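Local coordinates for protein 3,4-dihydroxy-2-butanone 4-phosphate synthase (Acinetobacter baumannii, PDB 6MNZ) that probably converts D-ribulose 5-phosphate to formate and 3,4-dihydroxy-2-butanone 4-phosphate, a step of riboflavin biosynthesis that uses magnesium or manganese, at residues D210-Q215 with F221-Y226; I333-G338 with S355-E360; H253-V258 with D296-L301; V137-G142 with G230-H235. One frame throughout, in Å; residues are numbered along the deposited sequence.

Contact 1 of 4, residues D210-Q215 with F221-Y226; sequences DQRTIQ and FELYRY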
loop_
_atom_site.group_PDB
_atom_site.type_symbol
_atom_site.label_atom_id
_atom_site.label_comp_id
_atom_site.label_asym_id
_atom_site.label_seq_id
_atom_site.Cartn_x
_atom_site.Cartn_y
_atom_site.Cartn_z
ATOM N N ASP A 210 -11.618 19.012 12.309
ATOM C CA ASP A 210 -12.179 20.268 11.834
ATOM C C ASP A 210 -13.589 20.007 11.331
ATOM O O ASP A 210 -13.890 18.918 10.836
ATOM C CB ASP A 210 -11.325 20.888 10.723
ATOM C CG ASP A 210 -11.215 19.995 9.508
ATOM O OD1 ASP A 210 -11.828 20.320 8.469
ATOM O OD2 ASP A 210 -10.505 18.971 9.590
ATOM N N GLN A 211 -14.440 21.019 11.455
ATOM C CA GLN A 211 -15.792 20.961 10.923
ATOM C C GLN A 211 -15.883 21.753 9.625
ATOM O O GLN A 211 -15.262 22.806 9.471
ATOM C CB GLN A 211 -16.801 21.506 11.935
ATOM C CG GLN A 211 -18.230 21.042 11.687
ATOM C CD GLN A 211 -19.166 21.375 12.833
ATOM O OE1 GLN A 211 -18.745 21.462 13.986
ATOM N NE2 GLN A 211 -20.461 21.414 12.540
ATOM N N ARG A 212 -16.721 21.260 8.718
ATOM C CA ARG A 212 -16.886 21.843 7.396
ATOM C C ARG A 212 -18.348 21.717 6.999
ATOM O O ARG A 212 -19.100 20.922 7.570
ATOM C CB ARG A 212 -15.985 21.162 6.357
ATOM C CG ARG A 212 -14.527 21.596 6.405
ATOM C CD ARG A 212 -13.636 20.627 5.639
ATOM N NE ARG A 212 -13.883 20.672 4.200
ATOM C CZ ARG A 212 -13.361 21.576 3.376
ATOM N NH1 ARG A 212 -12.572 22.535 3.844
ATOM N NH2 ARG A 212 -13.650 21.537 2.081
ATOM N N THR A 213 -18.719 22.424 5.935
ATOM C CA THR A 213 -20.010 22.250 5.287
ATOM C C THR A 213 -19.796 21.894 3.825
ATOM O O THR A 213 -19.016 22.555 3.129
ATOM C CB THR A 213 -20.870 23.512 5.396
ATOM O OG1 THR A 213 -21.162 23.776 6.773
ATOM C CG2 THR A 213 -22.172 23.330 4.630
ATOM N N ILE A 214 -20.539 20.899 3.348
ATOM C CA ILE A 214 -20.394 20.386 1.993
ATOM C C ILE A 214 -21.756 20.417 1.319
ATOM O O ILE A 214 -22.786 20.166 1.952
ATOM C CB ILE A 214 -19.820 18.954 1.983
ATOM C CG1 ILE A 214 -20.576 18.078 2.983
ATOM C CG2 ILE A 214 -18.337 18.976 2.308
ATOM C CD1 ILE A 214 -20.460 16.602 2.706
ATOM N N GLN A 215 -21.739 20.564 -0.001
ATOM C CA GLN A 215 -22.954 20.632 -0.801
ATOM C C GLN A 215 -23.027 19.388 -1.673
ATOM O O GLN A 215 -22.093 19.104 -2.432
ATOM C CB GLN A 215 -22.979 21.898 -1.657
ATOM C CG GLN A 215 -22.790 23.177 -0.862
ATOM C CD GLN A 215 -23.831 23.338 0.229
ATOM O OE1 GLN A 215 -24.923 22.773 0.148
ATOM N NE2 GLN A 215 -23.513 24.139 1.238
ATOM N N PHE A 221 -24.369 18.822 4.119
ATOM C CA PHE A 221 -23.915 18.078 5.282
ATOM C C PHE A 221 -22.869 18.892 6.032
ATOM O O PHE A 221 -22.163 19.719 5.449
ATOM C CB PHE A 221 -23.333 16.717 4.883
ATOM C CG PHE A 221 -24.373 15.692 4.540
ATOM C CD1 PHE A 221 -24.638 15.373 3.220
ATOM C CD2 PHE A 221 -25.056 15.019 5.537
ATOM C CE1 PHE A 221 -25.520 14.360 2.902
ATOM C CE2 PHE A 221 -25.968 14.030 5.224
ATOM C CZ PHE A 221 -26.189 13.689 3.905
ATOM N N GLU A 222 -22.695 18.560 7.308
ATOM C CA GLU A 222 -21.539 18.995 8.080
ATOM C C GLU A 222 -20.497 17.884 8.113
ATOM O O GLU A 222 -20.816 16.736 8.440
ATOM C CB GLU A 222 -21.949 19.377 9.504
ATOM C CG GLU A 222 -23.042 20.426 9.575
ATOM C CD GLU A 222 -22.588 21.779 9.058
ATOM O OE1 GLU A 222 -21.363 21.989 8.932
ATOM O OE2 GLU A 222 -23.454 22.650 8.836
ATOM N N LEU A 223 -19.262 18.222 7.743
ATOM C CA LEU A 223 -18.163 17.262 7.690
ATOM C C LEU A 223 -17.373 17.349 8.991
ATOM O O LEU A 223 -16.573 18.271 9.173
ATOM C CB LEU A 223 -17.262 17.542 6.490
ATOM C CG LEU A 223 -16.703 16.332 5.748
ATOM C CD1 LEU A 223 -17.785 15.682 4.906
ATOM C CD2 LEU A 223 -15.522 16.743 4.884
ATOM N N TYR A 224 -17.427 16.280 9.780
ATOM C CA TYR A 224 -16.553 16.106 10.935
ATOM C C TYR A 224 -15.435 15.140 10.557
ATOM O O TYR A 224 -15.701 13.996 10.177
ATOM C CB TYR A 224 -17.347 15.597 12.138
ATOM C CG TYR A 224 -18.462 16.525 12.577
ATOM C CD1 TYR A 224 -18.460 17.084 13.849
ATOM C CD2 TYR A 224 -19.597 16.702 11.794
ATOM C CE1 TYR A 224 -19.530 17.836 14.300
ATOM C CE2 TYR A 224 -20.611 17.556 12.189
ATOM C CZ TYR A 224 -20.574 18.114 13.448
ATOM O OH TYR A 224 -21.618 18.896 13.885
ATOM N N ARG A 225 -14.203 15.645 10.527
ATOM C CA ARG A 225 -13.019 14.817 10.332
ATOM C C ARG A 225 -12.449 14.383 11.677
ATOM O O ARG A 225 -12.093 15.225 12.507
ATOM C CB ARG A 225 -11.963 15.580 9.529
ATOM C CG ARG A 225 -12.258 15.650 8.036
ATOM C CD ARG A 225 -11.451 16.743 7.344
ATOM N NE ARG A 225 -10.289 16.204 6.640
ATOM C CZ ARG A 225 -9.031 16.306 7.062
ATOM N NH1 ARG A 225 -8.736 16.969 8.176
ATOM N NH2 ARG A 225 -8.051 15.797 6.327
ATOM N N TYR A 226 -12.270 13.074 11.845
ATOM C CA TYR A 226 -11.733 12.501 13.071
ATOM C C TYR A 226 -10.429 11.767 12.790
ATOM O O TYR A 226 -10.186 11.303 11.672
ATOM C CB TYR A 226 -12.735 11.536 13.710
ATOM C CG TYR A 226 -13.967 12.214 14.254
ATOM C CD1 TYR A 226 -15.064 12.463 13.441
ATOM C CD2 TYR A 226 -14.032 12.618 15.579
ATOM C CE1 TYR A 226 -16.236 12.967 13.967
ATOM C CE2 TYR A 226 -15.206 13.097 16.118
ATOM C CZ TYR A 226 -16.267 13.373 15.284
ATOM O OH TYR A 226 -17.369 14.034 15.775
#

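Contact 2 of 4, residues I333-G338 with S355-E360; sequences ILRDLG and SGFNLE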
loop_
_atom_site.group_PDB
_atom_site.type_symbol
_atom_site.label_atom_id
_atom_site.label_comp_id
_atom_site.label_asym_id
_atom_site.label_seq_id
_atom_site.Cartn_x
_atom_site.Cartn_y
_atom_site.Cartn_z
ATOM N N ILE A 333 -17.229 8.432 17.732
ATOM C CA ILE A 333 -17.688 9.526 16.881
ATOM C C ILE A 333 -19.111 9.921 17.256
ATOM O O ILE A 333 -19.445 11.109 17.340
ATOM C CB ILE A 333 -17.583 9.129 15.397
ATOM C CG1 ILE A 333 -16.111 9.084 14.973
ATOM C CG2 ILE A 333 -18.374 10.095 14.527
ATOM C CD1 ILE A 333 -15.885 8.585 13.558
ATOM N N LEU A 334 -19.995 8.931 17.386
ATOM C CA LEU A 334 -21.405 9.225 17.607
ATOM C C LEU A 334 -21.644 9.832 18.984
ATOM O O LEU A 334 -22.470 10.741 19.121
ATOM C CB LEU A 334 -22.232 7.953 17.432
ATOM C CG LEU A 334 -22.216 7.372 16.016
ATOM C CD1 LEU A 334 -22.707 5.930 16.015
ATOM C CD2 LEU A 334 -23.049 8.226 15.073
ATOM N N ARG A 335 -20.877 9.414 19.993
ATOM C CA ARG A 335 -20.927 10.098 21.279
ATOM C C ARG A 335 -20.397 11.521 21.169
ATOM O O ARG A 335 -20.956 12.446 21.770
ATOM C CB ARG A 335 -20.136 9.321 22.327
ATOM C CG ARG A 335 -20.101 10.006 23.686
ATOM C CD ARG A 335 -19.663 9.050 24.783
ATOM N NE ARG A 335 -18.248 8.709 24.668
ATOM C CZ ARG A 335 -17.762 7.470 24.645
ATOM N NH1 ARG A 335 -18.565 6.419 24.748
ATOM N NH2 ARG A 335 -16.455 7.282 24.535
ATOM N N ASP A 336 -19.269 11.702 20.476
ATOM C CA ASP A 336 -18.717 13.040 20.310
ATOM C C ASP A 336 -19.702 13.961 19.606
ATOM O O ASP A 336 -19.761 15.157 19.913
ATOM C CB ASP A 336 -17.403 12.974 19.530
ATOM C CG ASP A 336 -16.834 14.347 19.233
ATOM O OD1 ASP A 336 -16.225 14.949 20.142
ATOM O OD2 ASP A 336 -16.966 14.812 18.080
ATOM N N LEU A 337 -20.514 13.418 18.701
ATOM C CA LEU A 337 -21.576 14.186 18.067
ATOM C C LEU A 337 -22.797 14.365 18.960
ATOM O O LEU A 337 -23.682 15.155 18.613
ATOM C CB LEU A 337 -21.992 13.508 16.759
ATOM C CG LEU A 337 -20.903 13.435 15.687
ATOM C CD1 LEU A 337 -21.287 12.464 14.580
ATOM C CD2 LEU A 337 -20.621 14.817 15.113
ATOM N N GLY A 338 -22.835 13.717 20.120
ATOM C CA GLY A 338 -23.956 13.859 21.024
ATOM C C GLY A 338 -25.114 12.931 20.746
ATOM O O GLY A 338 -26.259 13.271 21.066
ATOM N N SER A 355 -22.419 -1.499 24.148
ATOM C CA SER A 355 -22.155 -1.993 25.494
ATOM C C SER A 355 -21.496 -1.010 26.457
ATOM O O SER A 355 -21.640 -1.168 27.674
ATOM C CB SER A 355 -21.256 -3.232 25.441
ATOM O OG SER A 355 -20.924 -3.646 26.757
ATOM N N GLY A 356 -20.998 0.112 25.957
ATOM C CA GLY A 356 -20.171 0.966 26.791
ATOM C C GLY A 356 -20.425 2.432 26.537
ATOM O O GLY A 356 -20.060 3.286 27.349
ATOM N N PHE A 357 -21.346 2.673 25.614
ATOM C CA PHE A 357 -21.474 3.955 24.930
ATOM C C PHE A 357 -22.922 4.387 25.133
ATOM O O PHE A 357 -23.823 3.883 24.456
ATOM C CB PHE A 357 -21.102 3.831 23.456
ATOM C CG PHE A 357 -19.729 3.250 23.225
ATOM C CD1 PHE A 357 -19.505 1.891 23.367
ATOM C CD2 PHE A 357 -18.681 4.053 22.805
ATOM C CE1 PHE A 357 -18.241 1.359 23.189
ATOM C CE2 PHE A 357 -17.437 3.508 22.527
ATOM C CZ PHE A 357 -17.216 2.160 22.723
ATOM N N ASN A 358 -23.144 5.348 26.027
ATOM C CA ASN A 358 -24.301 6.211 25.864
ATOM C C ASN A 358 -25.610 5.434 25.871
ATOM O O ASN A 358 -26.318 5.501 24.869
ATOM C CB ASN A 358 -24.242 7.015 24.559
ATOM C CG ASN A 358 -23.279 8.183 24.626
ATOM O OD1 ASN A 358 -22.755 8.604 23.595
ATOM N ND2 ASN A 358 -23.242 8.858 25.772
ATOM N N LEU A 359 -26.138 5.103 27.043
ATOM C CA LEU A 359 -26.924 3.902 27.307
ATOM C C LEU A 359 -27.678 3.347 26.101
ATOM O O LEU A 359 -27.136 3.390 24.999
ATOM C CB LEU A 359 -27.994 4.278 28.342
ATOM C CG LEU A 359 -28.795 5.429 27.677
ATOM C CD1 LEU A 359 -30.035 4.968 26.886
ATOM C CD2 LEU A 359 -29.192 6.521 28.666
ATOM N N GLU A 360 -28.603 2.418 26.354
ATOM C CA GLU A 360 -28.929 1.365 25.399
ATOM C C GLU A 360 -29.516 1.986 24.136
ATOM O O GLU A 360 -30.631 2.517 24.167
ATOM C CB GLU A 360 -29.935 0.384 26.020
ATOM C CG GLU A 360 -30.783 -0.418 25.027
ATOM C CD GLU A 360 -31.867 -1.237 25.713
ATOM O OE1 GLU A 360 -31.939 -1.193 26.960
ATOM O OE2 GLU A 360 -32.761 -1.749 25.006
#

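Contact 3 of 4, residues H253-V258 with D296-L301; sequences HGFSPV and DHLQDL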
loop_
_atom_site.group_PDB
_atom_site.type_symbol
_atom_site.label_atom_id
_atom_site.label_comp_id
_atom_site.label_asym_id
_atom_site.label_seq_id
_atom_site.Cartn_x
_atom_site.Cartn_y
_atom_site.Cartn_z
ATOM N N HIS A 253 -20.171 2.801 8.362
ATOM C CA HIS A 253 -20.023 2.429 6.960
ATOM C C HIS A 253 -18.575 2.057 6.681
ATOM O O HIS A 253 -17.678 2.892 6.833
ATOM C CB HIS A 253 -20.462 3.568 6.040
ATOM C CG HIS A 253 -20.877 3.109 4.680
ATOM N ND1 HIS A 253 -21.863 2.163 4.497
ATOM C CD2 HIS A 253 -20.286 3.270 3.474
ATOM C CE1 HIS A 253 -21.907 1.817 3.224
ATOM N NE2 HIS A 253 -21.000 2.520 2.575
ATOM N N GLY A 254 -18.355 0.820 6.247
ATOM C CA GLY A 254 -17.088 0.399 5.658
ATOM C C GLY A 254 -17.245 0.058 4.184
ATOM O O GLY A 254 -18.202 -0.614 3.794
ATOM N N PHE A 255 -16.267 0.484 3.384
ATOM C CA PHE A 255 -16.336 0.308 1.938
ATOM C C PHE A 255 -16.450 -1.170 1.574
ATOM O O PHE A 255 -16.007 -2.053 2.312
ATOM C CB PHE A 255 -15.091 0.908 1.281
ATOM C CG PHE A 255 -15.153 0.947 -0.218
ATOM C CD1 PHE A 255 -14.124 0.412 -0.975
ATOM C CD2 PHE A 255 -16.122 1.697 -0.858
ATOM C CE1 PHE A 255 -14.126 0.526 -2.351
ATOM C CE2 PHE A 255 -16.153 1.781 -2.234
ATOM C CZ PHE A 255 -15.171 1.164 -2.984
ATOM N N SER A 256 -17.093 -1.436 0.437
ATOM C CA SER A 256 -17.238 -2.797 -0.070
ATOM C C SER A 256 -17.751 -2.755 -1.506
ATOM O O SER A 256 -17.999 -1.666 -2.037
ATOM C CB SER A 256 -18.174 -3.602 0.832
ATOM O OG SER A 256 -19.483 -3.649 0.293
ATOM N N PRO A 257 -17.850 -3.899 -2.196
ATOM C CA PRO A 257 -18.164 -3.852 -3.637
ATOM C C PRO A 257 -19.532 -3.268 -3.970
ATOM O O PRO A 257 -19.873 -3.209 -5.159
ATOM C CB PRO A 257 -18.081 -5.324 -4.078
ATOM C CG PRO A 257 -17.834 -6.134 -2.844
ATOM C CD PRO A 257 -17.323 -5.212 -1.787
ATOM N N VAL A 258 -20.372 -2.964 -2.981
ATOM C CA VAL A 258 -21.785 -2.712 -3.244
ATOM C C VAL A 258 -22.038 -1.213 -3.340
ATOM O O VAL A 258 -23.177 -0.757 -3.182
ATOM C CB VAL A 258 -22.688 -3.345 -2.168
ATOM C CG1 VAL A 258 -22.478 -4.846 -2.124
ATOM C CG2 VAL A 258 -22.437 -2.716 -0.802
ATOM N N ASP A 296 -6.389 2.295 5.351
ATOM C CA ASP A 296 -5.110 2.622 4.731
ATOM C C ASP A 296 -5.188 2.521 3.217
ATOM O O ASP A 296 -4.657 3.385 2.511
ATOM C CB ASP A 296 -4.017 1.698 5.264
ATOM C CG ASP A 296 -3.810 1.843 6.752
ATOM O OD1 ASP A 296 -3.748 2.996 7.221
ATOM O OD2 ASP A 296 -3.801 0.813 7.459
ATOM N N HIS A 297 -6.018 1.609 2.718
ATOM C CA HIS A 297 -6.339 1.519 1.304
ATOM C C HIS A 297 -7.747 0.959 1.179
ATOM O O HIS A 297 -8.198 0.184 2.027
ATOM C CB HIS A 297 -5.338 0.637 0.549
ATOM C CG HIS A 297 -3.917 1.093 0.672
ATOM N ND1 HIS A 297 -3.503 2.351 0.291
ATOM C CD2 HIS A 297 -2.825 0.477 1.182
ATOM C CE1 HIS A 297 -2.217 2.491 0.562
ATOM N NE2 HIS A 297 -1.779 1.364 1.095
ATOM N N LEU A 298 -8.438 1.355 0.116
ATOM C CA LEU A 298 -9.737 0.787 -0.217
ATOM C C LEU A 298 -9.568 -0.236 -1.332
ATOM O O LEU A 298 -8.978 0.066 -2.375
ATOM C CB LEU A 298 -10.716 1.879 -0.646
ATOM C CG LEU A 298 -11.180 2.847 0.445
ATOM C CD1 LEU A 298 -12.172 3.852 -0.123
ATOM C CD2 LEU A 298 -11.792 2.095 1.617
ATOM N N GLN A 299 -10.065 -1.448 -1.098
ATOM C CA GLN A 299 -9.920 -2.513 -2.078
ATOM C C GLN A 299 -10.485 -2.070 -3.419
ATOM O O GLN A 299 -11.547 -1.447 -3.489
ATOM C CB GLN A 299 -10.631 -3.781 -1.603
ATOM C CG GLN A 299 -10.457 -4.965 -2.544
ATOM C CD GLN A 299 -11.119 -6.229 -2.031
ATOM O OE1 GLN A 299 -12.111 -6.167 -1.308
ATOM N NE2 GLN A 299 -10.682 -7.371 -2.549
ATOM N N ASP A 300 -9.809 -2.464 -4.491
ATOM C CA ASP A 300 -10.291 -2.157 -5.825
ATOM C C ASP A 300 -11.430 -3.096 -6.207
ATOM O O ASP A 300 -11.680 -4.114 -5.554
ATOM C CB ASP A 300 -9.151 -2.263 -6.838
ATOM C CG ASP A 300 -9.509 -1.667 -8.183
ATOM O OD1 ASP A 300 -8.975 -2.147 -9.203
ATOM O OD2 ASP A 300 -10.412 -0.804 -8.228
ATOM N N LEU A 301 -12.184 -2.694 -7.231
ATOM C CA LEU A 301 -13.405 -3.413 -7.569
ATOM C C LEU A 301 -13.105 -4.774 -8.186
ATOM O O LEU A 301 -13.883 -5.717 -8.010
ATOM C CB LEU A 301 -14.257 -2.575 -8.520
ATOM C CG LEU A 301 -15.546 -3.229 -9.023
ATOM C CD1 LEU A 301 -16.406 -3.715 -7.865
ATOM C CD2 LEU A 301 -16.318 -2.253 -9.894
#

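Contact 4 of 4, residues V137-G142 with G230-H235; sequences VLHRAG and GNPDIH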
loop_
_atom_site.group_PDB
_atom_site.type_symbol
_atom_site.label_atom_id
_atom_site.label_comp_id
_atom_site.label_asym_id
_atom_site.label_seq_id
_atom_site.Cartn_x
_atom_site.Cartn_y
_atom_site.Cartn_z
ATOM N N VAL A 137 -3.321 -2.452 19.626
ATOM C CA VAL A 137 -4.367 -3.396 19.252
ATOM C C VAL A 137 -5.530 -2.648 18.610
ATOM O O VAL A 137 -6.502 -3.260 18.157
ATOM C CB VAL A 137 -4.821 -4.199 20.486
ATOM C CG1 VAL A 137 -6.002 -5.071 20.168
ATOM C CG2 VAL A 137 -3.683 -5.054 21.010
ATOM N N LEU A 138 -5.405 -1.325 18.484
ATOM C CA LEU A 138 -6.442 -0.558 17.802
ATOM C C LEU A 138 -6.535 -0.923 16.326
ATOM O O LEU A 138 -7.573 -0.681 15.700
ATOM C CB LEU A 138 -6.176 0.938 17.946
ATOM C CG LEU A 138 -6.271 1.513 19.357
ATOM C CD1 LEU A 138 -5.801 2.959 19.347
ATOM C CD2 LEU A 138 -7.687 1.400 19.898
ATOM N N HIS A 139 -5.406 -1.275 15.711
ATOM C CA HIS A 139 -5.322 -1.404 14.261
ATOM C C HIS A 139 -4.929 -2.801 13.814
ATOM O O HIS A 139 -5.661 -3.423 13.035
ATOM C CB HIS A 139 -4.324 -0.373 13.713
ATOM C CG HIS A 139 -4.531 1.007 14.251
ATOM N ND1 HIS A 139 -5.701 1.709 14.055
ATOM C CD2 HIS A 139 -3.777 1.761 15.085
ATOM C CE1 HIS A 139 -5.647 2.846 14.728
ATOM N NE2 HIS A 139 -4.471 2.922 15.323
ATOM N N ARG A 140 -3.820 -3.335 14.319
ATOM C CA ARG A 140 -3.475 -4.738 14.138
ATOM C C ARG A 140 -3.846 -5.507 15.398
ATOM O O ARG A 140 -3.277 -5.262 16.468
ATOM C CB ARG A 140 -1.987 -4.906 13.828
ATOM C CG ARG A 140 -1.647 -6.261 13.232
ATOM C CD ARG A 140 -0.146 -6.499 13.187
ATOM N NE ARG A 140 0.275 -7.500 14.164
ATOM C CZ ARG A 140 1.237 -8.397 13.962
ATOM N NH1 ARG A 140 2.024 -8.295 12.899
ATOM N NH2 ARG A 140 1.586 -9.210 14.949
ATOM N N ALA A 141 -4.694 -6.517 15.240
ATOM C CA ALA A 141 -5.128 -7.354 16.359
ATOM C C ALA A 141 -4.269 -8.610 16.482
ATOM O O ALA A 141 -4.775 -9.727 16.572
ATOM C CB ALA A 141 -6.599 -7.711 16.190
ATOM N N GLY A 142 -2.953 -8.416 16.585
ATOM C CA GLY A 142 -2.028 -9.502 16.804
ATOM C C GLY A 142 -1.610 -9.632 18.258
ATOM O O GLY A 142 -1.675 -8.677 19.029
ATOM N N GLY A 230 -2.763 6.328 16.755
ATOM C CA GLY A 230 -2.010 5.451 15.896
ATOM C C GLY A 230 -2.191 5.706 14.415
ATOM O O GLY A 230 -1.282 5.400 13.637
ATOM N N ASN A 231 -3.278 6.376 14.022
ATOM C CA ASN A 231 -3.376 7.061 12.740
ATOM C C ASN A 231 -2.926 6.154 11.602
ATOM O O ASN A 231 -1.911 6.427 10.950
ATOM C CB ASN A 231 -2.539 8.343 12.766
ATOM C CG ASN A 231 -2.547 9.070 11.440
ATOM O OD1 ASN A 231 -3.431 9.882 11.176
ATOM N ND2 ASN A 231 -1.673 8.646 10.533
ATOM N N PRO A 232 -3.694 5.110 11.279
ATOM C CA PRO A 232 -3.824 4.676 9.881
ATOM C C PRO A 232 -4.960 5.333 9.108
ATOM O O PRO A 232 -5.407 4.763 8.108
ATOM C CB PRO A 232 -4.077 3.162 10.020
ATOM C CG PRO A 232 -3.903 2.831 11.480
ATOM C CD PRO A 232 -4.196 4.093 12.211
ATOM N N ASP A 233 -5.549 6.408 9.625
ATOM C CA ASP A 233 -6.941 6.723 9.341
ATOM C C ASP A 233 -7.098 8.233 9.268
ATOM O O ASP A 233 -6.369 8.977 9.929
ATOM C CB ASP A 233 -7.860 6.143 10.420
ATOM C CG ASP A 233 -7.312 6.355 11.818
ATOM O OD1 ASP A 233 -6.980 7.514 12.152
ATOM O OD2 ASP A 233 -7.310 5.391 12.612
ATOM N N ILE A 234 -8.064 8.681 8.474
ATOM C CA ILE A 234 -8.863 9.860 8.788
ATOM C C ILE A 234 -10.338 9.487 8.662
ATOM O O ILE A 234 -10.756 8.959 7.626
ATOM C CB ILE A 234 -8.495 11.044 7.875
ATOM C CG1 ILE A 234 -9.306 12.288 8.238
ATOM C CG2 ILE A 234 -8.653 10.648 6.423
ATOM C CD1 ILE A 234 -8.762 13.008 9.450
ATOM N N HIS A 235 -11.063 9.559 9.775
ATOM C CA HIS A 235 -12.465 9.168 9.820
ATOM C C HIS A 235 -13.372 10.378 9.633
ATOM O O HIS A 235 -13.096 11.469 10.137
ATOM C CB HIS A 235 -12.799 8.481 11.145
ATOM C CG HIS A 235 -11.834 7.403 11.525
ATOM N ND1 HIS A 235 -12.003 6.090 11.148
ATOM C CD2 HIS A 235 -10.762 7.420 12.351
ATOM C CE1 HIS A 235 -10.978 5.379 11.582
ATOM N NE2 HIS A 235 -10.248 6.146 12.370
#

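Contact 1 of 4, residues D210-Q215 with F221-Y226
Arg212 O accepts the N-H of Leu223 (Leu223 N to Arg212 O 2.7 Å), which comes from above the carbonyl plane, and is approached more weakly by the CA-H of Glu222. All three residues belong to an antiparallel beta hairpin of strands 206-215 and 220-228 at the edge of the sheet in the GTP cyclohydrolase II-like region. Two residues further along, Ile214 and Phe221 form the next hydrogen-bonded pair, Ile214 N to Phe221 O 2.9 Å and Phe221 N to Ile214 O 3.0 Å. On the same face, Ile214 CD1 meets Leu223 CD1 at 3.6 Å, the two side chains crossing at about a right angle; Leu261 of the second subunit packs on Ile214. Toward the other end, Arg225 NH1 reaches Asp210 OD2 at 3.0 Å in a salt bridge on the syn lone pair. The other face carries Gln211, whose extended chain runs beside Tyr224; its amide stacks on the ring with planes 26° apart, and CG sits over the ring centre in a CH-pi contact. There too, a bend at chi2 (-67°) folds Glu222 back, and its OE1 accepts a hydrogen bond from Thr213 OG1 at 2.8 Å, on the syn side but 33° out of the carboxylate plane.

Contact 2 of 4, residues I333-G338 with S355-E360
Arg335 lays its side chain against two neighbours at once, Phe357 with its guanidinium and Asn358 with its aliphatic part. The helix that carries it, 320-336, is the connection of a beta-alpha-beta crossover between strands 290-292 and 342-344, and the chain leaves it through a Schellman motif; segment 355-360 belongs to the loop that leads on to the last strand, 362-365. The Arg335 and Phe357 side chains cross at about a right angle, yet their flat groups are nearly parallel, with planes 13° apart. The meeting is oblique, since NH1 approaches the CD2 side of the ring, and CZ of Arg335 is 4.0 Å from CD2 of Phe357. At the guanidinium edge, in its plane, lies Phe357 CA. Asn358 is turned quite differently: its amide stands 73° from the guanidinium plane and rests along the methylenes, Asn358 CG lying 3.8 Å from Arg335 CG and 3.7 Å from Arg335 CD. A CG set anti to the backbone N (chi1 178°) carries the Arg335 chain out from the helix past Asn358, and a bend at chi3 then swings the guanidinium to the aromatic ring. Phe357 also packs on Ala331 and Gln332, one turn earlier in the helix. Asp336 faces away from this loop and forms a salt bridge with Arg208. At the helix end Gly338 adopts positive phi, and its N-H bonds back to Arg335 O, with Gly338 N to Arg335 O at 2.8 Å.

Contact 3 of 4, residues H253-V258 with D296-L301
Phe255 and Leu298 form the main apolar contact between two loops of the GTP cyclohydrolase II-like region, whose touching parts, 255-257 and 298-301, run 11° apart in direction. Segment 253-258 starts at the end of strand 248-253 and runs on into its loop; segment 296-301 follows strand 290-292 and lies at the dimer interface, where His297 stacks on His297 of the second subunit and Asp300 OD2 bonds to Trp292 NE1 of that chain. In the apolar group, the two side chains cross at about a right angle. Leu298 CD1 lies over one face of the Phe255 ring, 4.0 Å above its plane and offset toward the rim, while Leu298 CD2 meets Phe255 CB at 3.5 Å and Leu298 CB meets Phe255 CD1 at 3.7 Å. Phe255 CG stands anti to the backbone N (chi1 -172°), which throws the ring across toward the other loop. Trp292 packs against both side chains and continues this apolar patch toward the sheet. A looser second touch joins Pro257 CB to Leu301 CD1 at 4.4 Å. The polar component is a backbone oxygen at an aromatic edge: Gln299 O lies in the plane of the Phe255 ring, where the weakly positive ring hydrogens point, with Phe255 CE1 at 3.4 Å from Gln299 O.

Contact 4 of 4, residues V137-G142 with G230-H235
The seam between the two regions of the chain runs here: the loop ahead of helix 143-153, part of the predicted D-ribulose 5-phosphate site, meets the loop joining strands 220-228 and 235-239 of the GTP cyclohydrolase II-like part. His139 carries the contact. Pro232 lies over one face of its imidazole in a CH-pi contact, CD close to the ring normal (16° off) and shifted toward the rim; the modelled approach of Pro232 CD to the ring is closer than carbons can sit, so its exact depth is doubtful. On the opposite face sits Leu138 CB, 3.6 Å above the ring plane, so the imidazole is held flat between its chain neighbour and the proline. A hydrogen bond from His139 NE2 to Ile229 O limits rotation of the ring. Close by, Gly230 CA approaches His139 NE2 at 3.6 Å, and Asp233 OD2 lies 3.7 Å from His139 CE1, while OD1 accepts from Glu228 N. Beyond the seam Arg140 forms salt bridges with Glu145 and a sulfate ion, probably from the crystallisation liquor, and Gly142 is the N-cap of helix 143-153. The arrangement is a proline-on-imidazole CH-pi contact at the junction of two domains, on the loop that carries part of the predicted D-ribulose 5-phosphate site.

Contacts 1, 2 and 3 lie within the GTP cyclohydrolase II-like region, and contact 4 ties that region to the synthase part. Contact 1 is nested inside the long chain loop closed by contact 4, and the two are joined by a probable backbone bond from Tyr226 N to His235 O. Tyr226 also links contact 1 to contact 2 through its hydroxyl and Asp336 OD2, while Ile333 packs on His235 of contact 4. Contact 3 has its centre about 16 Å from that of contact 4, where Asp296 touches Pro232. Contact 4 alone reaches the predicted ribulose 5-phosphate site, its His139 side chain about 11 Å from that of Arg27. Contacts 1, 3 and 4 also touch the second subunit.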